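Local coordinates for protein Cyclo(L-tyrosyl-L-tyrosyl) synthase (Mycobacterium tuberculosis, PDB 2X9Q) that probably makes cyclo(L-Tyr-L-Tyr), an intermediate of mycocyclosin biosynthesis, from two molecules of tyrosyl-tRNA without using ATP, at residues 65-70 and 278-283; 115-120 and 142-147. All coordinates share one frame; numbering follows the deposited sequence.

Contact 1: 65-70 and 278-283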
ATOM      1  N   LEU A  65       0.684   2.711 -16.993  1.00 27.24           N
ATOM      2  CA  LEU A  65       1.310   1.454 -17.289  1.00 26.71           C
ATOM      3  C   LEU A  65       1.070   0.611 -16.018  1.00 27.71           C
ATOM      4  O   LEU A  65       1.368   1.099 -14.895  1.00 27.04           O
ATOM      5  CB  LEU A  65       2.777   1.662 -17.546  1.00 26.64           C
ATOM      6  CG  LEU A  65       3.135   2.618 -18.733  1.00 33.38           C
ATOM      7  CD1 LEU A  65       4.611   2.875 -18.788  1.00 38.76           C
ATOM      8  CD2 LEU A  65       2.707   2.104 -20.136  1.00 37.28           C
ATOM      9  N   VAL A  66       0.463  -0.561 -16.173  1.00 25.37           N
ATOM     10  CA  VAL A  66       0.205  -1.462 -15.024  1.00 25.36           C
ATOM     11  C   VAL A  66       1.200  -2.650 -15.151  1.00 25.88           C
ATOM     12  O   VAL A  66       1.165  -3.424 -16.133  1.00 26.02           O
ATOM     13  CB  VAL A  66      -1.245  -1.983 -15.035  1.00 24.72           C
ATOM     14  CG1 VAL A  66      -1.583  -3.013 -13.854  1.00 22.94           C
ATOM     15  CG2 VAL A  66      -2.180  -0.841 -15.068  1.00 25.39           C
ATOM     16  N   ARG A  67       2.038  -2.799 -14.144  1.00 24.49           N
ATOM     17  CA  ARG A  67       3.044  -3.857 -14.099  1.00 24.47           C
ATOM     18  C   ARG A  67       2.826  -4.773 -12.886  1.00 23.63           C
ATOM     19  O   ARG A  67       3.300  -4.482 -11.727  1.00 20.18           O
ATOM     20  CB  ARG A  67       4.444  -3.252 -14.137  1.00 24.76           C
ATOM     21  CG  ARG A  67       5.514  -4.386 -14.332  1.00 31.19           C
ATOM     22  CD  ARG A  67       6.953  -3.872 -14.529  1.00 34.02           C
ATOM     23  NE  ARG A  67       7.417  -2.944 -13.468  1.00 37.86           N
ATOM     24  CZ  ARG A  67       7.820  -3.275 -12.222  1.00 39.53           C
ATOM     25  NH1 ARG A  67       7.821  -4.551 -11.789  1.00 37.97           N
ATOM     26  NH2 ARG A  67       8.273  -2.318 -11.393  1.00 37.00           N
ATOM     27  N   PRO A  68       2.142  -5.909 -13.131  1.00 23.77           N
ATOM     28  CA  PRO A  68       1.986  -6.852 -12.010  1.00 23.55           C
ATOM     29  C   PRO A  68       3.351  -7.369 -11.556  1.00 23.03           C
ATOM     30  O   PRO A  68       4.260  -7.585 -12.367  1.00 23.16           O
ATOM     31  CB  PRO A  68       1.093  -7.976 -12.582  1.00 23.15           C
ATOM     32  CG  PRO A  68       0.387  -7.268 -13.835  1.00 24.00           C
ATOM     33  CD  PRO A  68       1.532  -6.421 -14.385  1.00 23.69           C
ATOM     34  N   PHE A  69       3.472  -7.571 -10.258  1.00 21.76           N
ATOM     35  CA  PHE A  69       4.765  -7.912  -9.688  1.00 21.89           C
ATOM     36  C   PHE A  69       5.185  -9.371 -10.049  1.00 21.38           C
ATOM     37  O   PHE A  69       6.340  -9.552 -10.341  1.00 19.25           O
ATOM     38  CB  PHE A  69       4.754  -7.757  -8.161  1.00 21.24           C
ATOM     39  CG  PHE A  69       6.125  -7.868  -7.544  1.00 21.46           C
ATOM     40  CD1 PHE A  69       7.054  -6.827  -7.693  1.00 24.43           C
ATOM     41  CD2 PHE A  69       6.458  -8.988  -6.796  1.00 19.32           C
ATOM     42  CE1 PHE A  69       8.314  -6.902  -7.118  1.00 26.44           C
ATOM     43  CE2 PHE A  69       7.746  -9.128  -6.206  1.00 22.67           C
ATOM     44  CZ  PHE A  69       8.667  -8.046  -6.339  1.00 24.96           C
ATOM     45  N   THR A  70       4.257 -10.337 -10.040  1.00 20.13           N
ATOM     46  CA  THR A  70       4.543 -11.715 -10.461  1.00 21.63           C
ATOM     47  C   THR A  70       3.518 -12.165 -11.531  1.00 21.95           C
ATOM     48  O   THR A  70       2.493 -11.527 -11.728  1.00 20.06           O
ATOM     49  CB  THR A  70       4.419 -12.803  -9.332  1.00 20.85           C
ATOM     50  OG1 THR A  70       3.028 -12.870  -8.891  1.00 18.52           O
ATOM     51  CG2 THR A  70       5.400 -12.498  -8.169  1.00 22.25           C
ATOM     52  N   HIS A 278       0.072  -7.758  -6.300  1.00 18.74           N
ATOM     53  CA  HIS A 278       0.591  -6.363  -6.280  1.00 19.43           C
ATOM     54  C   HIS A 278       0.883  -5.955  -7.708  1.00 19.64           C
ATOM     55  O   HIS A 278       1.336  -6.797  -8.497  1.00 21.30           O
ATOM     56  CB  HIS A 278       1.923  -6.359  -5.446  1.00 18.75           C
ATOM     57  CG  HIS A 278       2.684  -5.065  -5.435  1.00 20.24           C
ATOM     58  ND1 HIS A 278       2.067  -3.828  -5.297  1.00 21.71           N
ATOM     59  CD2 HIS A 278       4.026  -4.825  -5.432  1.00 23.41           C
ATOM     60  CE1 HIS A 278       3.005  -2.889  -5.223  1.00 21.62           C
ATOM     61  NE2 HIS A 278       4.202  -3.475  -5.303  1.00 21.94           N
ATOM     62  N   ALA A 279       0.637  -4.681  -8.050  1.00 20.16           N
ATOM     63  CA  ALA A 279       1.066  -4.109  -9.277  1.00 20.42           C
ATOM     64  C   ALA A 279       1.645  -2.732  -9.081  1.00 21.22           C
ATOM     65  O   ALA A 279       1.145  -1.935  -8.296  1.00 21.18           O
ATOM     66  CB  ALA A 279      -0.112  -4.009 -10.336  1.00 18.97           C
ATOM     67  N   ILE A 280       2.658  -2.428  -9.879  1.00 21.70           N
ATOM     68  CA  ILE A 280       3.230  -1.105  -9.916  1.00 20.89           C
ATOM     69  C   ILE A 280       2.489  -0.348 -11.044  1.00 23.35           C
ATOM     70  O   ILE A 280       2.424  -0.847 -12.202  1.00 22.81           O
ATOM     71  CB  ILE A 280       4.745  -1.186 -10.179  1.00 20.24           C
ATOM     72  CG1 ILE A 280       5.406  -1.786  -8.926  1.00 20.75           C
ATOM     73  CG2 ILE A 280       5.299   0.259 -10.357  1.00 20.05           C
ATOM     74  CD1 ILE A 280       5.338  -3.335  -8.905  1.00 25.65           C
ATOM     75  N   VAL A 281       1.895   0.779 -10.701  1.00 21.87           N
ATOM     76  CA  VAL A 281       0.987   1.486 -11.621  1.00 23.99           C
ATOM     77  C   VAL A 281       1.489   2.891 -11.747  1.00 25.67           C
ATOM     78  O   VAL A 281       1.583   3.596 -10.727  1.00 24.25           O
ATOM     79  CB  VAL A 281      -0.465   1.537 -11.095  1.00 23.19           C
ATOM     80  CG1 VAL A 281      -1.308   2.335 -12.018  1.00 26.24           C
ATOM     81  CG2 VAL A 281      -1.023   0.105 -10.917  1.00 21.53           C
ATOM     82  N   THR A 282       1.946   3.249 -12.953  1.00 26.03           N
ATOM     83  CA  THR A 282       2.660   4.527 -13.183  1.00 27.28           C
ATOM     84  C   THR A 282       2.070   5.261 -14.401  1.00 29.73           C
ATOM     85  O   THR A 282       1.441   4.616 -15.232  1.00 29.80           O
ATOM     86  CB  THR A 282       4.157   4.326 -13.455  1.00 28.97           C
ATOM     87  OG1 THR A 282       4.373   3.349 -14.506  1.00 27.91           O
ATOM     88  CG2 THR A 282       4.916   3.959 -12.168  1.00 29.02           C
ATOM     89  N   PRO A 283       2.236   6.604 -14.507  1.00 30.81           N
ATOM     90  CA  PRO A 283       1.588   7.314 -15.675  1.00 32.70           C
ATOM     91  C   PRO A 283       2.272   6.868 -16.990  1.00 33.48           C
ATOM     92  O   PRO A 283       3.479   6.679 -16.946  1.00 33.53           O
ATOM     93  CB  PRO A 283       1.929   8.818 -15.403  1.00 32.93           C
ATOM     94  CG  PRO A 283       2.192   8.877 -13.921  1.00 31.43           C
ATOM     95  CD  PRO A 283       2.936   7.543 -13.608  1.00 30.52           C
TER
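Arg67 and Ile280 face each other across an antiparallel beta ladder, where strand 64-68 runs along strand 276-283 in the mixed sheet of this Rossmann-like (HUP) fold. They form a hydrogen-bonded pair: Arg67 N donates to Ile280 O at 2.8 Å, and Ile280 N returns a bond to Arg67 O, also 2.8 Å. Leu65 and Thr282 make the same two-way exchange, and Phe69 N adds a fifth bond to His278 O just past the end of strand 64-68. Between these pairs, Val281 CA and Ala279 CA place CA-H...O contacts on Leu65 O and Arg67 O.

Leu65, Arg67, Ile280 and Thr282 share one face of the sheet. Here the guanidinium of Arg67 lies with one face over Ile280 CB, and NH2 comes within 3.8 Å of Ile280 CG1. The arginine chain leaves extended and then bends at chi3 (53°), which folds the group back alongside the isoleucine. Ile280 CD1 also meets the edge of the Phe69 ring, 4.1 Å from CD1 of Phe69. The opposite face carries Val66, Pro68, Ala279 and Val281; Val66 CG1 touches Ala279 CB at 3.9 Å, and Trp105 of helix 96-109 packs on both valines.

The imidazole of His278, near the putative substrate-binding Tyr253, is held at both nitrogens, ND1 by Asn251 O and NE2 by Leu257 N. Its CD2 lies 4.1 Å from Phe69 CB, and the imidazole and phenyl planes are inclined at 39°.

Contact 2: 115-120 and 142-147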
ATOM      1  N   PHE A 115      -9.658   3.343  -2.238  1.00 21.25           N
ATOM      2  CA  PHE A 115      -8.517   4.190  -2.039  1.00 22.23           C
ATOM      3  C   PHE A 115      -8.315   4.043  -0.543  1.00 23.66           C
ATOM      4  O   PHE A 115      -9.307   4.091   0.195  1.00 25.57           O
ATOM      5  CB  PHE A 115      -8.887   5.679  -2.247  1.00 22.82           C
ATOM      6  CG  PHE A 115      -8.882   6.133  -3.638  1.00 20.85           C
ATOM      7  CD1 PHE A 115      -7.685   6.315  -4.289  1.00 21.14           C
ATOM      8  CD2 PHE A 115     -10.097   6.386  -4.314  1.00 21.98           C
ATOM      9  CE1 PHE A 115      -7.633   6.815  -5.595  1.00 23.01           C
ATOM     10  CE2 PHE A 115     -10.068   6.850  -5.641  1.00 21.67           C
ATOM     11  CZ  PHE A 115      -8.836   7.080  -6.269  1.00 24.76           C
ATOM     12  N   VAL A 116      -7.075   3.847  -0.086  1.00 21.73           N
ATOM     13  CA  VAL A 116      -6.804   3.775   1.360  1.00 20.74           C
ATOM     14  C   VAL A 116      -5.625   4.749   1.633  1.00 20.91           C
ATOM     15  O   VAL A 116      -4.575   4.608   1.082  1.00 19.07           O
ATOM     16  CB  VAL A 116      -6.412   2.323   1.754  1.00 20.83           C
ATOM     17  CG1 VAL A 116      -6.020   2.275   3.206  1.00 23.02           C
ATOM     18  CG2 VAL A 116      -7.632   1.313   1.472  1.00 18.95           C
ATOM     19  N   TYR A 117      -5.843   5.782   2.442  1.00 20.70           N
ATOM     20  CA  TYR A 117      -4.764   6.717   2.716  1.00 22.05           C
ATOM     21  C   TYR A 117      -4.144   6.425   4.063  1.00 22.40           C
ATOM     22  O   TYR A 117      -4.817   6.050   5.050  1.00 23.00           O
ATOM     23  CB  TYR A 117      -5.194   8.206   2.574  1.00 20.34           C
ATOM     24  CG  TYR A 117      -6.288   8.608   3.535  1.00 19.41           C
ATOM     25  CD1 TYR A 117      -7.608   8.389   3.200  1.00 21.49           C
ATOM     26  CD2 TYR A 117      -5.998   9.164   4.823  1.00 20.10           C
ATOM     27  CE1 TYR A 117      -8.638   8.729   4.055  1.00 22.95           C
ATOM     28  CE2 TYR A 117      -7.064   9.509   5.719  1.00 19.13           C
ATOM     29  CZ  TYR A 117      -8.349   9.342   5.292  1.00 21.37           C
ATOM     30  OH  TYR A 117      -9.433   9.561   6.126  1.00 26.17           O
ATOM     31  N   THR A 118      -2.838   6.565   4.102  1.00 23.57           N
ATOM     32  CA  THR A 118      -2.123   6.197   5.319  1.00 24.10           C
ATOM     33  C   THR A 118      -2.258   7.352   6.357  1.00 24.52           C
ATOM     34  O   THR A 118      -1.918   8.460   6.056  1.00 26.59           O
ATOM     35  CB  THR A 118      -0.684   5.772   5.019  1.00 24.77           C
ATOM     36  OG1 THR A 118      -0.746   4.577   4.235  1.00 26.56           O
ATOM     37  CG2 THR A 118       0.077   5.367   6.377  1.00 27.39           C
ATOM     38  N   ASP A 119      -2.814   7.095   7.532  1.00 21.99           N
ATOM     39  CA  ASP A 119      -2.952   8.172   8.514  1.00 23.12           C
ATOM     40  C   ASP A 119      -2.334   7.750   9.869  1.00 23.28           C
ATOM     41  O   ASP A 119      -2.798   8.178  10.963  1.00 23.26           O
ATOM     42  CB  ASP A 119      -4.439   8.531   8.673  1.00 21.22           C
ATOM     43  CG  ASP A 119      -5.220   7.387   9.254  1.00 23.40           C
ATOM     44  OD1 ASP A 119      -4.872   6.190   8.956  1.00 22.51           O
ATOM     45  OD2 ASP A 119      -6.187   7.632  10.000  1.00 24.66           O
ATOM     46  N   VAL A 120      -1.391   6.817   9.827  1.00 21.78           N
ATOM     47  CA  VAL A 120      -0.798   6.293  11.063  1.00 22.60           C
ATOM     48  C   VAL A 120       0.720   6.362  10.867  1.00 22.64           C
ATOM     49  O   VAL A 120       1.209   6.224   9.726  1.00 21.53           O
ATOM     50  CB  VAL A 120      -1.212   4.806  11.317  1.00 26.39           C
ATOM     51  CG1 VAL A 120      -2.666   4.767  11.945  1.00 24.84           C
ATOM     52  CG2 VAL A 120      -1.059   3.962  10.007  1.00 26.05           C
ATOM     53  N   LYS A 142      -2.261  18.422   9.058  1.00 21.85           N
ATOM     54  CA  LYS A 142      -2.465  19.117   7.811  1.00 21.45           C
ATOM     55  C   LYS A 142      -2.386  18.219   6.564  1.00 21.00           C
ATOM     56  O   LYS A 142      -3.229  18.356   5.657  1.00 21.13           O
ATOM     57  CB  LYS A 142      -1.423  20.269   7.681  1.00 22.55           C
ATOM     58  CG  LYS A 142      -1.625  21.060   6.475  1.00 25.13           C
ATOM     59  CD  LYS A 142      -0.555  22.156   6.116  1.00 35.31           C
ATOM     60  CE  LYS A 142       0.851  21.755   6.421  1.00 42.24           C
ATOM     61  NZ  LYS A 142       1.383  21.043   5.252  1.00 48.10           N
ATOM     62  N   ASN A 143      -1.366  17.364   6.481  1.00 19.11           N
ATOM     63  CA  ASN A 143      -1.187  16.552   5.296  1.00 20.56           C
ATOM     64  C   ASN A 143      -2.249  15.473   5.183  1.00 20.71           C
ATOM     65  O   ASN A 143      -2.684  15.122   4.062  1.00 21.62           O
ATOM     66  CB  ASN A 143       0.236  15.967   5.326  1.00 20.53           C
ATOM     67  CG  ASN A 143       1.308  17.032   5.009  1.00 27.65           C
ATOM     68  OD1 ASN A 143       0.976  18.100   4.580  1.00 26.37           O
ATOM     69  ND2 ASN A 143       2.572  16.717   5.233  1.00 26.83           N
ATOM     70  N   ILE A 144      -2.658  14.921   6.335  1.00 19.80           N
ATOM     71  CA  ILE A 144      -3.735  13.942   6.370  1.00 20.80           C
ATOM     72  C   ILE A 144      -5.146  14.555   5.992  1.00 23.17           C
ATOM     73  O   ILE A 144      -5.858  13.994   5.129  1.00 21.47           O
ATOM     74  CB  ILE A 144      -3.816  13.169   7.699  1.00 20.34           C
ATOM     75  CG1 ILE A 144      -2.555  12.265   7.915  1.00 19.36           C
ATOM     76  CG2 ILE A 144      -5.092  12.352   7.732  1.00 21.72           C
ATOM     77  CD1 ILE A 144      -2.401  11.807   9.421  1.00 19.49           C
ATOM     78  N   ARG A 145      -5.486  15.749   6.528  1.00 21.61           N
ATOM     79  CA  ARG A 145      -6.662  16.495   5.995  1.00 21.36           C
ATOM     80  C   ARG A 145      -6.589  16.716   4.492  1.00 22.62           C
ATOM     81  O   ARG A 145      -7.582  16.542   3.837  1.00 22.26           O
ATOM     82  CB  ARG A 145      -6.798  17.888   6.643  1.00 20.89           C
ATOM     83  CG  ARG A 145      -7.068  17.832   8.181  1.00 18.42           C
ATOM     84  CD  ARG A 145      -7.639  19.308   8.643  1.00 19.74           C
ATOM     85  NE  ARG A 145      -7.740  19.389  10.120  1.00 19.65           N
ATOM     86  CZ  ARG A 145      -8.728  18.845  10.831  1.00 25.44           C
ATOM     87  NH1 ARG A 145      -8.724  19.002  12.134  1.00 27.29           N
ATOM     88  NH2 ARG A 145      -9.695  18.137  10.240  1.00 23.41           N
ATOM     89  N   GLY A 146      -5.446  17.158   3.959  1.00 22.74           N
ATOM     90  CA  GLY A 146      -5.380  17.455   2.534  1.00 22.25           C
ATOM     91  C   GLY A 146      -5.646  16.169   1.698  1.00 24.97           C
ATOM     92  O   GLY A 146      -6.454  16.190   0.728  1.00 23.75           O
ATOM     93  N   VAL A 147      -4.966  15.053   2.049  1.00 22.85           N
ATOM     94  CA  VAL A 147      -5.112  13.893   1.184  1.00 23.89           C
ATOM     95  C   VAL A 147      -6.547  13.297   1.380  1.00 23.33           C
ATOM     96  O   VAL A 147      -7.192  12.920   0.406  1.00 22.94           O
ATOM     97  CB  VAL A 147      -3.923  12.908   1.395  1.00 24.95           C
ATOM     98  CG1 VAL A 147      -4.115  12.120   2.629  1.00 22.87           C
ATOM     99  CG2 VAL A 147      -3.761  12.013   0.201  1.00 26.23           C
TER
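The backbones of Asp119 and Ile144 approach to 6.2 Å between their CA atoms, and those of Tyr117 and Val147 to 7.3 Å, as the chain leaving strand 112-117 passes alongside helix 133-158 with no hydrogen bond between the two segments. Ile144 makes the contact with both of its branches. Its CD1 reaches the backbone of Asp119, 3.8 Å from CA, while CG2 is 4.0 Å from Tyr117 CE2 and equally close to Asp119 CB. With chi1 of Ile144 at -66°, CG2 stands anti to the backbone N, turned to the tyrosine ring and Asp119 CB, while the CG1-CD1 branch runs to CA and CB of Asp119. The tyrosine and isoleucine side chains cross at about a right angle.

Nearly one turn further along the helix, Val147 CG1 lies 4.1 Å from Tyr117 CB and touches CD2 of the same ring. This is packing within a beta-alpha-beta crossover of the Rossmann-like sheet, in which helix 133-158 lies in the connection between the parallel neighbours 112-117 and 165-169: Tyr117 also rests on Val167 and Pro169 of strand 165-169, and Val147 on Val87 of strand 82-87.

The polar groups of 118-119 have partners outside helix 133-158. The carboxylate of Asp119 is bonded through OD2 to Ser171 OG, while its CB rests against the isoleucine. Thr118, whose CB is directed away from the helix, joins OG1 to Glu233 OE2, a carboxylate that could have a critical role in catalysis.

In the fold
Both contacts reach the same seven-stranded mixed sheet, on opposite sides of the chain's centre, with their own centres 22 Å apart and nearest atoms about 10 Å apart. Contact 1 pairs 64-68, next to the outermost strand 59-61, with 276-283; across 249-253 and 82-87 comes 112-117, the strand of contact 2. In sequence, 65-70 comes first, then both segments of contact 2, and 278-283 last. Contact 1 thus brings together strands from near the start and the end of the modelled chain, whereas contact 2 packs a helix on the strand that precedes it, within one crossover. Each has one segment close to residues assigned to the active site by similarity.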